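Local coordinates for BF1531-like N-terminal domain-containing protein (Bacteroides fragilis, PDB 3SLR), which binds magnesium and is probably a hydrolase acting on ester bonds, with a phosphatase domain in its N-terminal part, though its exact role is unknown, at residues T352-P357 / Y368-F373. Sequence-based numbering, arbitrary orientation.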
# COMPACT_ATOMS: atom_id res chain seq x y z
N THR A 352 -8.44 -8.93 -9.71
CA THR A 352 -7.04 -8.53 -9.75
C THR A 352 -6.17 -9.78 -9.78
O THR A 352 -6.31 -10.65 -8.93
CB THR A 352 -6.69 -7.62 -8.56
OG1 THR A 352 -7.48 -6.43 -8.64
CG2 THR A 352 -5.19 -7.26 -8.55
N VAL A 353 -5.31 -9.88 -10.79
CA VAL A 353 -4.48 -11.06 -10.98
C VAL A 353 -3.00 -10.66 -11.02
O VAL A 353 -2.46 -10.38 -12.09
CB VAL A 353 -4.85 -11.79 -12.28
CG1 VAL A 353 -4.11 -13.12 -12.35
CG2 VAL A 353 -6.37 -12.02 -12.36
N PRO A 354 -2.35 -10.63 -9.85
CA PRO A 354 -0.95 -10.19 -9.80
C PRO A 354 -0.03 -11.05 -10.66
O PRO A 354 -0.19 -12.27 -10.72
CB PRO A 354 -0.60 -10.34 -8.32
CG PRO A 354 -1.89 -10.05 -7.64
CD PRO A 354 -2.94 -10.74 -8.51
N GLU A 355 0.92 -10.39 -11.32
CA GLU A 355 1.89 -11.06 -12.17
C GLU A 355 3.02 -11.60 -11.29
O GLU A 355 4.11 -11.02 -11.23
CB GLU A 355 2.43 -10.08 -13.22
CG GLU A 355 3.41 -10.65 -14.22
CD GLU A 355 2.79 -11.74 -15.08
OE1 GLU A 355 1.57 -11.72 -15.30
OE2 GLU A 355 3.54 -12.62 -15.55
N LEU A 356 2.75 -12.70 -10.60
CA LEU A 356 3.74 -13.31 -9.71
C LEU A 356 5.03 -13.62 -10.47
O LEU A 356 4.98 -14.10 -11.60
CB LEU A 356 3.20 -14.60 -9.11
CG LEU A 356 2.13 -14.51 -8.02
CD1 LEU A 356 1.64 -15.91 -7.69
CD2 LEU A 356 2.67 -13.83 -6.77
N PRO A 357 6.18 -13.36 -9.83
CA PRO A 357 7.47 -13.73 -10.43
C PRO A 357 7.62 -15.25 -10.44
O PRO A 357 6.89 -15.94 -9.74
CB PRO A 357 8.48 -13.11 -9.47
CG PRO A 357 7.78 -13.11 -8.13
CD PRO A 357 6.33 -12.79 -8.48
N TYR A 368 4.23 -7.26 -1.86
CA TYR A 368 4.37 -6.04 -1.08
C TYR A 368 4.32 -4.78 -1.95
O TYR A 368 3.87 -3.74 -1.47
CB TYR A 368 5.68 -6.04 -0.28
CG TYR A 368 5.78 -7.01 0.87
CD1 TYR A 368 4.66 -7.61 1.43
CD2 TYR A 368 7.03 -7.29 1.44
CE1 TYR A 368 4.78 -8.51 2.51
CE2 TYR A 368 7.15 -8.17 2.51
CZ TYR A 368 6.03 -8.77 3.05
OH TYR A 368 6.18 -9.65 4.12
N THR A 369 4.79 -4.86 -3.20
CA THR A 369 4.84 -3.69 -4.09
C THR A 369 3.46 -3.28 -4.60
O THR A 369 3.30 -2.18 -5.13
CB THR A 369 5.75 -3.92 -5.34
OG1 THR A 369 5.10 -4.80 -6.25
CG2 THR A 369 7.12 -4.51 -4.96
N LEU A 370 2.48 -4.16 -4.45
CA LEU A 370 1.15 -3.93 -4.99
C LEU A 370 0.14 -3.36 -3.97
O LEU A 370 -0.92 -2.84 -4.37
CB LEU A 370 0.60 -5.24 -5.57
CG LEU A 370 1.48 -5.93 -6.62
CD1 LEU A 370 0.81 -7.22 -7.10
CD2 LEU A 370 1.76 -5.01 -7.79
N ASN A 371 0.44 -3.47 -2.68
CA ASN A 371 -0.46 -3.02 -1.61
C ASN A 371 -1.90 -3.44 -1.88
O ASN A 371 -2.79 -2.60 -2.00
CB ASN A 371 -0.38 -1.50 -1.47
CG ASN A 371 -1.02 -1.01 -0.18
OD1 ASN A 371 -0.78 -1.56 0.89
ND2 ASN A 371 -1.85 0.03 -0.28
N LEU A 372 -2.14 -4.74 -1.95
CA LEU A 372 -3.42 -5.25 -2.43
C LEU A 372 -4.58 -5.03 -1.45
O LEU A 372 -5.75 -4.97 -1.86
CB LEU A 372 -3.30 -6.75 -2.71
CG LEU A 372 -2.37 -7.14 -3.86
CD1 LEU A 372 -1.94 -8.60 -3.75
CD2 LEU A 372 -3.01 -6.88 -5.20
N PHE A 373 -4.26 -4.94 -0.17
CA PHE A 373 -5.29 -4.98 0.86
C PHE A 373 -5.41 -3.74 1.74
O PHE A 373 -5.74 -3.83 2.92
CB PHE A 373 -5.13 -6.26 1.70
CG PHE A 373 -5.41 -7.51 0.92
CD1 PHE A 373 -6.71 -7.91 0.67
CD2 PHE A 373 -4.37 -8.26 0.39
CE1 PHE A 373 -6.98 -9.06 -0.07
CE2 PHE A 373 -4.63 -9.42 -0.35
CZ PHE A 373 -5.93 -9.82 -0.58
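Pro354 meets Leu370 and Leu372 with its CB and CG, an example of how two loops can be joined through methyl and methylene groups alone. The closest touch is between Pro354 CB and Leu370 CD1, 3.6 Å apart; the same methyl also reaches the neighbouring ring carbon, Pro354 CG, at 3.9 Å. Leu372 CD1 and CD2 each lie 4.2 Å from Pro354 CG, so three methyls gather round a single methylene. In both leucines CG stands anti to the carbonyl carbon (chi1 -55° in Leu370, -66° in Leu372), which sends the branched ends across to the facing loop. The two lie on either side of Asn371 in sequence, whose positive phi marks the departure from helical geometry.

Thr352 extends the contact with its methyl: CG2 lies 4.0 Å from Leu372 CD2. Because CG2 is anti to the backbone N, OG1 is placed beside that N, where it hydrogen-bonds Lys222; the side chain thus serves an apolar and a polar neighbour at once. Val353 points away from the leucines and packs on helix 338-347, giving this extended segment two differently occupied faces.

Helix 363-368 links the two segments; its Tyr366 packs on Pro354 and its Leu367 on Leu372. Pro354, whose side chain is about 8 Å from that of Asp335, a magnesium-binding residue though not coordinated here, also packs on Val332 and Leu334. These belong to strand 331-334, an outermost strand of the four-stranded parallel sheet in the probably HAD-like phosphatase domain, and backbone hydrogen bonds tie Thr352 to Met331 and Phe333.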